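Long-range contacts in trichosurin (PDB 2RA6), which probably binds and carries small hydrophobic molecules in milk whey, as a lipocalin barrel that here holds 4-ethylphenol: residues G63-R68 against L76-F81; W28-L33 against N49-I54. The protein carries 1 engineered substitution. All coordinates share one frame; numbering follows the deposited sequence.

Contact 1: G63-R68 against L76-F81; sequences GFFLTR and LYLTAF. With ETY (4-ethylphenol), chain P.
Phe64 and Tyr77 stand side by side on one face of the hairpin made by strands 60-69 and 72-82. Their rings lie nearly parallel but slid apart, barely overlapping, the centroids 4.8 Å apart and the planes at 15°. Phe64 CD1 sits over the rim of the tyrosine face, 3.4 Å from Tyr77 CE2, while Tyr77 OH reaches over a face of the phenylalanine. The side chains of Phe65, Leu76 and Leu78 lie on the other face, toward the barrel interior. There the Phe65 ring sets its edge against Leu76 O and the ethyl carbon C8 of 4-ethylphenol, with Phe65 CZ 3.8 Å from C8. Leu76 extends with CG anti to its own N (chi1 175°), which brings its CD2 branch 3.6 Å from Thr67 OG1, a hydroxyl whose polar partner is Asn49. Two hydrogen-bonded antiparallel pairs fix this register: Gly63 with Leu78, and Phe65 with Leu76, where Phe65 N reaches Leu76 O at 2.8 Å in the carbonyl plane. Gly63 N also donates to the ligand hydroxyl O1, at 3.0 Å, though O1 is crowded in the model, its place less sure; Leu61 O is another ligand partner. With no side chain at Gly63, the phenol ring can lie against the backbone. The strand pair seems to offer main-chain polar atoms to the hydroxyl end and an aromatic edge to the ethyl end, which would suit an amphiphilic phenol.

Contact 2: W28-L33 against N49-I54; sequences WHTVVL and NFIQNI. With ZN (zinc ion), chain K; IPA (isopropyl alcohol), chain R.
Thr30 OG1 ties the two strands directly, taking a nearly straight hydrogen bond of 3.0 Å from Ile51 N. The same hydroxyl donates to a water, 2.7 Å from Thr30 OG1, which in turn donates to Asn49 O. A second water accepts from Thr30 N and donates to Ile51 O, so the middle of the contact is bridged by solvent where an ordinary sheet would have direct amide bonds. Farther along, Trp28 N reaches Gln52 O at 3.2 Å, in a straight N-H bond that arrives well above the carbonyl plane. Gln52 folds back along its own strand, its NE2 donating to Phe50 O. At the outer side His29 NE2 binds a zinc ion at 2.0 Å, a site shared with His27, and at the far end Asn49 ND2, which also bonds to Pro46 O, donates a hydrogen bond to an isopropanol, probably from the crystallisation liquor.

Apolar contacts fill in around these bonds. Ile51 directs its CG2 branch between its own N and carbonyl carbon, and from there the methyl lies 3.4 Å from Thr30 OG1 and 3.8 Å from Trp28 CB; the Thr30 and Ile51 side chains cross at about a right angle. The Trp28 indole presents CD1 to Ile54 CD1, 3.8 Å away.

Trp28 also makes a cation-pi contact with Arg131, consistent with the tryptophan-arginine pair that lipocalins keep at the closed end of the barrel. Phe129 of strand 121-130 meets Trp28, Thr30 and Ile51, and helix 137-148 lies against Val31 and Val32. These two valines form a classic beta bulge facing Leu128, while Gln52 and Asn53 form another facing Phe64, on strand 60-69.

Overall arrangement
Both contacts belong to one lipocalin barrel, their centres about 10 Å apart, and they meet where strands 49-57 and 60-69 run as neighbours. Phe64 O is probably hydrogen-bonded to Gln52 N there, and Thr67 OG1 to Asn49 OD1. Contact 1 is a hairpin of adjacent strands, partly buried, with regular main-chain pairing, a slid-apart aromatic pair on its outer face and the ligand on its inner one. Contact 2 is more deeply buried and joins strands 29-35 and 49-57 where the barrel closes, relying on one direct main-chain bond, a threonine hydroxyl, two waters and apolar packing. Ile54 brings it, too, within about 4 Å of the 4-ethylphenol at nearest atoms.

Contact 1: G63-R68 against L76-F81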
ATOM      1  N   GLY B  63       3.539  15.288 -12.477  1.00 16.93           N
ATOM      2  CA  GLY B  63       4.913  14.877 -12.650  1.00 16.02           C
ATOM      3  C   GLY B  63       5.369  14.797 -14.091  1.00 16.10           C
ATOM      4  O   GLY B  63       4.615  14.405 -14.982  1.00 16.06           O
ATOM      5  N   PHE B  64       6.612  15.203 -14.313  1.00 14.90           N
ATOM      6  CA  PHE B  64       7.222  15.150 -15.626  1.00 14.28           C
ATOM      7  C   PHE B  64       8.418  14.216 -15.479  1.00 13.83           C
ATOM      8  O   PHE B  64       9.331  14.484 -14.696  1.00 13.99           O
ATOM      9  CB  PHE B  64       7.658  16.556 -16.075  1.00 13.84           C
ATOM     10  CG  PHE B  64       8.624  16.563 -17.227  1.00 16.06           C
ATOM     11  CD1 PHE B  64       8.405  15.777 -18.356  1.00 15.91           C
ATOM     12  CD2 PHE B  64       9.763  17.361 -17.180  1.00 14.99           C
ATOM     13  CE1 PHE B  64       9.310  15.782 -19.417  1.00 17.59           C
ATOM     14  CE2 PHE B  64      10.674  17.377 -18.235  1.00 14.79           C
ATOM     15  CZ  PHE B  64      10.449  16.585 -19.358  1.00 16.35           C
ATOM     16  N   PHE B  65       8.375  13.108 -16.214  1.00 14.38           N
ATOM     17  CA  PHE B  65       9.419  12.085 -16.199  1.00 14.83           C
ATOM     18  C   PHE B  65       9.991  11.879 -17.597  1.00 15.51           C
ATOM     19  O   PHE B  65       9.427  12.343 -18.593  1.00 16.13           O
ATOM     20  CB  PHE B  65       8.853  10.713 -15.779  1.00 14.45           C
ATOM     21  CG  PHE B  65       8.141  10.690 -14.452  1.00 13.90           C
ATOM     22  CD1 PHE B  65       6.844  11.183 -14.323  1.00 15.31           C
ATOM     23  CD2 PHE B  65       8.747  10.105 -13.341  1.00 14.73           C
ATOM     24  CE1 PHE B  65       6.162  11.087 -13.107  1.00 16.60           C
ATOM     25  CE2 PHE B  65       8.075  10.008 -12.129  1.00 15.51           C
ATOM     26  CZ  PHE B  65       6.779  10.499 -12.012  1.00 17.38           C
ATOM     27  N   LEU B  66      11.106  11.160 -17.658  1.00 16.69           N
ATOM     28  CA  LEU B  66      11.726  10.786 -18.919  1.00 16.52           C
ATOM     29  C   LEU B  66      11.767   9.268 -18.884  1.00 17.35           C
ATOM     30  O   LEU B  66      11.953   8.675 -17.821  1.00 17.33           O
ATOM     31  CB  LEU B  66      13.145  11.336 -19.039  1.00 18.14           C
ATOM     32  CG  LEU B  66      13.234  12.843 -19.265  1.00 20.72           C
ATOM     33  CD1 LEU B  66      14.699  13.250 -19.311  1.00 21.99           C
ATOM     34  CD2 LEU B  66      12.534  13.221 -20.558  1.00 21.87           C
ATOM     35  N   THR B  67      11.561   8.646 -20.037  1.00 19.53           N
ATOM     36  CA  THR B  67      11.590   7.196 -20.147  1.00 22.60           C
ATOM     37  C   THR B  67      12.461   6.889 -21.353  1.00 23.28           C
ATOM     38  O   THR B  67      12.441   7.634 -22.333  1.00 22.58           O
ATOM     39  CB  THR B  67      10.195   6.604 -20.425  1.00 24.47           C
ATOM     40  OG1 THR B  67       9.234   7.168 -19.524  1.00 27.74           O
ATOM     41  CG2 THR B  67      10.231   5.092 -20.248  1.00 27.81           C
ATOM     42  N   ARG B  68      13.221   5.800 -21.284  1.00 24.74           N
ATOM     43  CA  ARG B  68      14.088   5.411 -22.391  1.00 28.95           C
ATOM     44  C   ARG B  68      13.343   4.478 -23.337  1.00 30.30           C
ATOM     45  O   ARG B  68      12.857   3.423 -22.929  1.00 30.56           O
ATOM     46  CB  ARG B  68      15.344   4.704 -21.869  1.00 29.98           C
ATOM     47  CG  ARG B  68      16.320   4.284 -22.961  1.00 34.25           C
ATOM     48  CD  ARG B  68      17.456   3.431 -22.408  1.00 36.05           C
ATOM     49  NE  ARG B  68      18.345   2.962 -23.467  1.00 39.59           N
ATOM     50  CZ  ARG B  68      19.403   2.180 -23.272  1.00 40.34           C
ATOM     51  NH1 ARG B  68      19.715   1.771 -22.049  1.00 41.75           N
ATOM     52  NH2 ARG B  68      20.151   1.807 -24.303  1.00 41.08           N
ATOM     53  N   LEU B  76       7.282  11.917 -20.368  1.00 18.99           N
ATOM     54  CA  LEU B  76       6.151  11.201 -19.797  1.00 18.95           C
ATOM     55  C   LEU B  76       5.526  12.115 -18.756  1.00 19.11           C
ATOM     56  O   LEU B  76       6.159  12.449 -17.753  1.00 20.18           O
ATOM     57  CB  LEU B  76       6.617   9.899 -19.134  1.00 19.08           C
ATOM     58  CG  LEU B  76       5.559   9.089 -18.375  1.00 20.75           C
ATOM     59  CD1 LEU B  76       4.496   8.598 -19.346  1.00 20.94           C
ATOM     60  CD2 LEU B  76       6.212   7.911 -17.665  1.00 20.62           C
ATOM     61  N   TYR B  77       4.290  12.532 -19.005  1.00 16.22           N
ATOM     62  CA  TYR B  77       3.580  13.411 -18.084  1.00 16.64           C
ATOM     63  C   TYR B  77       2.463  12.648 -17.402  1.00 18.34           C
ATOM     64  O   TYR B  77       1.625  12.036 -18.060  1.00 18.58           O
ATOM     65  CB  TYR B  77       2.997  14.614 -18.830  1.00 16.77           C
ATOM     66  CG  TYR B  77       4.045  15.519 -19.438  1.00 17.62           C
ATOM     67  CD1 TYR B  77       4.563  15.266 -20.709  1.00 16.84           C
ATOM     68  CD2 TYR B  77       4.539  16.610 -18.729  1.00 17.66           C
ATOM     69  CE1 TYR B  77       5.550  16.085 -21.263  1.00 17.34           C
ATOM     70  CE2 TYR B  77       5.523  17.433 -19.268  1.00 17.20           C
ATOM     71  CZ  TYR B  77       6.022  17.164 -20.529  1.00 17.98           C
ATOM     72  OH  TYR B  77       6.998  17.977 -21.061  1.00 18.33           O
ATOM     73  N   LEU B  78       2.452  12.682 -16.077  1.00 18.49           N
ATOM     74  CA  LEU B  78       1.424  11.982 -15.324  1.00 19.78           C
ATOM     75  C   LEU B  78       0.906  12.865 -14.213  1.00 20.52           C
ATOM     76  O   LEU B  78       1.599  13.772 -13.756  1.00 23.79           O
ATOM     77  CB  LEU B  78       1.994  10.703 -14.721  1.00 20.05           C
ATOM     78  CG  LEU B  78       2.451   9.640 -15.722  1.00 17.80           C
ATOM     79  CD1 LEU B  78       3.300   8.611 -15.009  1.00 20.44           C
ATOM     80  CD2 LEU B  78       1.236   8.998 -16.383  1.00 18.76           C
ATOM     81  N   THR B  79      -0.319  12.605 -13.783  1.00 19.52           N
ATOM     82  CA  THR B  79      -0.904  13.368 -12.699  1.00 20.05           C
ATOM     83  C   THR B  79      -1.419  12.412 -11.635  1.00 19.40           C
ATOM     84  O   THR B  79      -2.184  11.487 -11.931  1.00 20.70           O
ATOM     85  CB  THR B  79      -2.075  14.251 -13.180  1.00 21.59           C
ATOM     86  OG1 THR B  79      -1.582  15.258 -14.075  1.00 23.59           O
ATOM     87  CG2 THR B  79      -2.752  14.923 -11.993  1.00 22.14           C
ATOM     88  N   ALA B  80      -0.965  12.622 -10.405  1.00 19.11           N
ATOM     89  CA  ALA B  80      -1.400  11.823  -9.263  1.00 19.17           C
ATOM     90  C   ALA B  80      -2.414  12.704  -8.554  1.00 19.48           C
ATOM     91  O   ALA B  80      -2.073  13.774  -8.044  1.00 19.11           O
ATOM     92  CB  ALA B  80      -0.226  11.517  -8.345  1.00 20.42           C
ATOM     93  N   PHE B  81      -3.665  12.267  -8.536  1.00 18.57           N
ATOM     94  CA  PHE B  81      -4.725  13.053  -7.913  1.00 21.46           C
ATOM     95  C   PHE B  81      -4.839  12.835  -6.413  1.00 21.69           C
ATOM     96  O   PHE B  81      -4.679  11.719  -5.920  1.00 20.83           O
ATOM     97  CB  PHE B  81      -6.062  12.750  -8.592  1.00 21.55           C
ATOM     98  CG  PHE B  81      -6.080  13.090 -10.053  1.00 22.55           C
ATOM     99  CD1 PHE B  81      -5.567  12.208 -10.999  1.00 22.73           C
ATOM    100  CD2 PHE B  81      -6.587  14.311 -10.482  1.00 23.02           C
ATOM    101  CE1 PHE B  81      -5.558  12.536 -12.353  1.00 24.48           C
ATOM    102  CE2 PHE B  81      -6.583  14.650 -11.830  1.00 24.36           C
ATOM    103  CZ  PHE B  81      -6.068  13.761 -12.770  1.00 24.25           C
TER
HETATM  104  C8  ETY P 601       6.603   9.629  -8.363  1.00 32.12           C
HETATM  105  C7  ETY P 601       5.320  10.209  -7.758  1.00 31.09           C
HETATM  106  CG  ETY P 601       4.448  10.924  -8.753  1.00 30.80           C
HETATM  107  C3  ETY P 601       3.614  10.200  -9.646  1.00 30.20           C
HETATM  108  C2  ETY P 601       2.794  10.869 -10.580  1.00 31.66           C
HETATM  109  C5  ETY P 601       4.439  12.349  -8.822  1.00 31.30           C
HETATM  110  C6  ETY P 601       3.622  13.027  -9.755  1.00 31.77           C
HETATM  111  C1  ETY P 601       2.802  12.278 -10.630  1.00 32.35           C
HETATM  112  O1  ETY P 601       2.005  12.929 -11.533  1.00 34.61           O

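Contact 2: W28-L33 against N49-I54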
ATOM      1  N   TRP B  28      13.511  17.570  -9.217  1.00 14.28           N
ATOM      2  CA  TRP B  28      13.823  16.278  -8.596  1.00 13.23           C
ATOM      3  C   TRP B  28      14.601  15.358  -9.530  1.00 11.74           C
ATOM      4  O   TRP B  28      14.600  15.542 -10.746  1.00 12.21           O
ATOM      5  CB  TRP B  28      12.547  15.548  -8.168  1.00 13.08           C
ATOM      6  CG  TRP B  28      11.806  16.215  -7.068  1.00 13.59           C
ATOM      7  CD1 TRP B  28      10.655  16.948  -7.176  1.00 15.25           C
ATOM      8  CD2 TRP B  28      12.159  16.227  -5.682  1.00 14.61           C
ATOM      9  NE1 TRP B  28      10.269  17.410  -5.944  1.00 17.32           N
ATOM     10  CE2 TRP B  28      11.175  16.986  -5.007  1.00 16.04           C
ATOM     11  CE3 TRP B  28      13.213  15.670  -4.943  1.00 15.24           C
ATOM     12  CZ2 TRP B  28      11.213  17.205  -3.624  1.00 16.49           C
ATOM     13  CZ3 TRP B  28      13.249  15.889  -3.564  1.00 15.26           C
ATOM     14  CH2 TRP B  28      12.254  16.652  -2.921  1.00 15.83           C
ATOM     15  N   HIS B  29      15.261  14.366  -8.933  1.00 11.40           N
ATOM     16  CA  HIS B  29      16.027  13.348  -9.651  1.00 10.79           C
ATOM     17  C   HIS B  29      15.697  11.987  -9.048  1.00 10.21           C
ATOM     18  O   HIS B  29      15.564  11.858  -7.829  1.00 12.14           O
ATOM     19  CB  HIS B  29      17.534  13.548  -9.464  1.00 12.28           C
ATOM     20  CG  HIS B  29      18.090  14.736 -10.171  1.00 12.23           C
ATOM     21  ND1 HIS B  29      18.705  14.648 -11.400  1.00 16.12           N
ATOM     22  CD2 HIS B  29      18.128  16.044  -9.821  1.00 14.39           C
ATOM     23  CE1 HIS B  29      19.097  15.851 -11.780  1.00 14.10           C
ATOM     24  NE2 HIS B  29      18.754  16.714 -10.839  1.00 10.98           N
ATOM     25  N   THR B  30      15.582  10.965  -9.889  1.00 10.95           N
ATOM     26  CA  THR B  30      15.338   9.629  -9.360  1.00 11.15           C
ATOM     27  C   THR B  30      16.715   9.102  -8.960  1.00 10.75           C
ATOM     28  O   THR B  30      17.640   9.087  -9.770  1.00 12.73           O
ATOM     29  CB  THR B  30      14.708   8.715 -10.417  1.00 12.26           C
ATOM     30  OG1 THR B  30      13.384   9.176 -10.714  1.00 12.37           O
ATOM     31  CG2 THR B  30      14.639   7.276  -9.910  1.00 12.94           C
ATOM     32  N   VAL B  31      16.845   8.672  -7.708  1.00 11.03           N
ATOM     33  CA  VAL B  31      18.118   8.183  -7.194  1.00 12.24           C
ATOM     34  C   VAL B  31      18.110   6.671  -6.971  1.00 11.17           C
ATOM     35  O   VAL B  31      19.082   5.990  -7.295  1.00 12.21           O
ATOM     36  CB  VAL B  31      18.465   8.912  -5.885  1.00 11.63           C
ATOM     37  CG1 VAL B  31      19.801   8.423  -5.345  1.00 13.13           C
ATOM     38  CG2 VAL B  31      18.522  10.421  -6.150  1.00 13.87           C
ATOM     39  N   VAL B  32      17.012   6.152  -6.430  1.00 11.63           N
ATOM     40  CA  VAL B  32      16.891   4.716  -6.197  1.00 11.37           C
ATOM     41  C   VAL B  32      15.489   4.237  -6.549  1.00 11.35           C
ATOM     42  O   VAL B  32      14.504   4.923  -6.294  1.00 12.11           O
ATOM     43  CB  VAL B  32      17.179   4.340  -4.720  1.00 12.84           C
ATOM     44  CG1 VAL B  32      17.260   2.810  -4.578  1.00 13.50           C
ATOM     45  CG2 VAL B  32      18.492   4.968  -4.263  1.00 13.84           C
ATOM     46  N   LEU B  33      15.418   3.065  -7.172  1.00 11.35           N
ATOM     47  CA  LEU B  33      14.158   2.438  -7.538  1.00 11.74           C
ATOM     48  C   LEU B  33      14.206   1.059  -6.891  1.00 11.90           C
ATOM     49  O   LEU B  33      15.274   0.450  -6.790  1.00 14.13           O
ATOM     50  CB  LEU B  33      14.053   2.276  -9.057  1.00 13.15           C
ATOM     51  CG  LEU B  33      13.895   3.533  -9.918  1.00 14.56           C
ATOM     52  CD1 LEU B  33      13.965   3.159 -11.396  1.00 17.11           C
ATOM     53  CD2 LEU B  33      12.576   4.214  -9.600  1.00 15.96           C
ATOM     54  N   ASN B  49      11.172   5.043 -14.923  1.00 15.54           N
ATOM     55  CA  ASN B  49      10.988   6.414 -15.369  1.00 15.28           C
ATOM     56  C   ASN B  49      11.806   7.293 -14.443  1.00 15.06           C
ATOM     57  O   ASN B  49      11.920   7.020 -13.248  1.00 17.38           O
ATOM     58  CB  ASN B  49       9.509   6.800 -15.312  1.00 16.15           C
ATOM     59  CG  ASN B  49       8.632   5.837 -16.087  1.00 16.85           C
ATOM     60  OD1 ASN B  49       8.869   5.580 -17.270  1.00 19.68           O
ATOM     61  ND2 ASN B  49       7.615   5.299 -15.423  1.00 20.30           N
ATOM     62  N   PHE B  50      12.381   8.344 -15.009  1.00 14.75           N
ATOM     63  CA  PHE B  50      13.237   9.247 -14.260  1.00 13.92           C
ATOM     64  C   PHE B  50      12.564  10.595 -14.082  1.00 12.99           C
ATOM     65  O   PHE B  50      12.369  11.332 -15.048  1.00 12.13           O
ATOM     66  CB  PHE B  50      14.548   9.395 -15.018  1.00 14.31           C
ATOM     67  CG  PHE B  50      15.113   8.087 -15.482  1.00 16.89           C
ATOM     68  CD1 PHE B  50      15.659   7.194 -14.571  1.00 19.62           C
ATOM     69  CD2 PHE B  50      15.061   7.732 -16.825  1.00 19.73           C
ATOM     70  CE1 PHE B  50      16.151   5.957 -14.988  1.00 20.01           C
ATOM     71  CE2 PHE B  50      15.548   6.498 -17.258  1.00 20.33           C
ATOM     72  CZ  PHE B  50      16.092   5.611 -16.336  1.00 19.12           C
ATOM     73  N   ILE B  51      12.214  10.915 -12.844  1.00 11.79           N
ATOM     74  CA  ILE B  51      11.539  12.174 -12.556  1.00 10.95           C
ATOM     75  C   ILE B  51      12.421  13.371 -12.897  1.00 12.11           C
ATOM     76  O   ILE B  51      13.643  13.322 -12.753  1.00 12.87           O
ATOM     77  CB  ILE B  51      11.111  12.241 -11.065  1.00 12.60           C
ATOM     78  CG1 ILE B  51      10.218  13.458 -10.820  1.00 13.48           C
ATOM     79  CG2 ILE B  51      12.328  12.321 -10.161  1.00 11.76           C
ATOM     80  CD1 ILE B  51       8.853  13.367 -11.476  1.00 16.47           C
ATOM     81  N   GLN B  52      11.786  14.436 -13.383  1.00 12.66           N
ATOM     82  CA  GLN B  52      12.491  15.668 -13.727  1.00 12.67           C
ATOM     83  C   GLN B  52      11.926  16.784 -12.853  1.00 13.23           C
ATOM     84  O   GLN B  52      12.668  17.630 -12.348  1.00 14.63           O
ATOM     85  CB  GLN B  52      12.293  16.012 -15.210  1.00 12.41           C
ATOM     86  CG  GLN B  52      12.706  14.907 -16.194  1.00 13.12           C
ATOM     87  CD  GLN B  52      14.183  14.549 -16.114  1.00 14.97           C
ATOM     88  OE1 GLN B  52      15.057  15.397 -16.313  1.00 13.75           O
ATOM     89  NE2 GLN B  52      14.469  13.284 -15.829  1.00 15.34           N
ATOM     90  N   ASN B  53      10.611  16.792 -12.674  1.00 15.31           N
ATOM     91  CA  ASN B  53       9.990  17.802 -11.839  1.00 16.67           C
ATOM     92  C   ASN B  53       8.569  17.458 -11.435  1.00 17.21           C
ATOM     93  O   ASN B  53       7.896  16.653 -12.080  1.00 16.64           O
ATOM     94  CB  ASN B  53      10.020  19.167 -12.535  1.00 24.50           C
ATOM     95  CG  ASN B  53       9.474  19.119 -13.935  1.00 27.02           C
ATOM     96  OD1 ASN B  53       8.296  18.836 -14.151  1.00 32.86           O
ATOM     97  ND2 ASN B  53      10.334  19.397 -14.908  1.00 32.34           N
ATOM     98  N   ILE B  54       8.132  18.054 -10.335  1.00 16.45           N
ATOM     99  CA  ILE B  54       6.788  17.843  -9.828  1.00 17.58           C
ATOM    100  C   ILE B  54       6.187  19.209  -9.563  1.00 19.44           C
ATOM    101  O   ILE B  54       6.804  20.053  -8.909  1.00 21.00           O
ATOM    102  CB  ILE B  54       6.791  17.040  -8.513  1.00 17.70           C
ATOM    103  CG1 ILE B  54       7.349  15.635  -8.762  1.00 18.92           C
ATOM    104  CG2 ILE B  54       5.378  16.958  -7.953  1.00 19.97           C
ATOM    105  CD1 ILE B  54       7.489  14.796  -7.490  1.00 19.41           C
TER
HETATM  106 ZN    ZN K 801      19.251  18.640 -10.954  1.00 17.55          ZN
HETATM  107  C1  IPA R 706       5.215   6.096 -13.205  1.00 35.69           C
HETATM  108  C2  IPA R 706       6.306   5.929 -12.208  1.00 34.96           C
HETATM  109  C3  IPA R 706       5.948   7.214 -11.539  1.00 35.80           C
HETATM  110  O2  IPA R 706       7.633   5.899 -12.771  1.00 34.09           O
HETATM  111  O   HOH W   1      15.622  11.443 -12.656  1.00 14.36           O
HETATM  112  O   HOH W   2      11.118   7.672 -10.729  1.00 17.32           O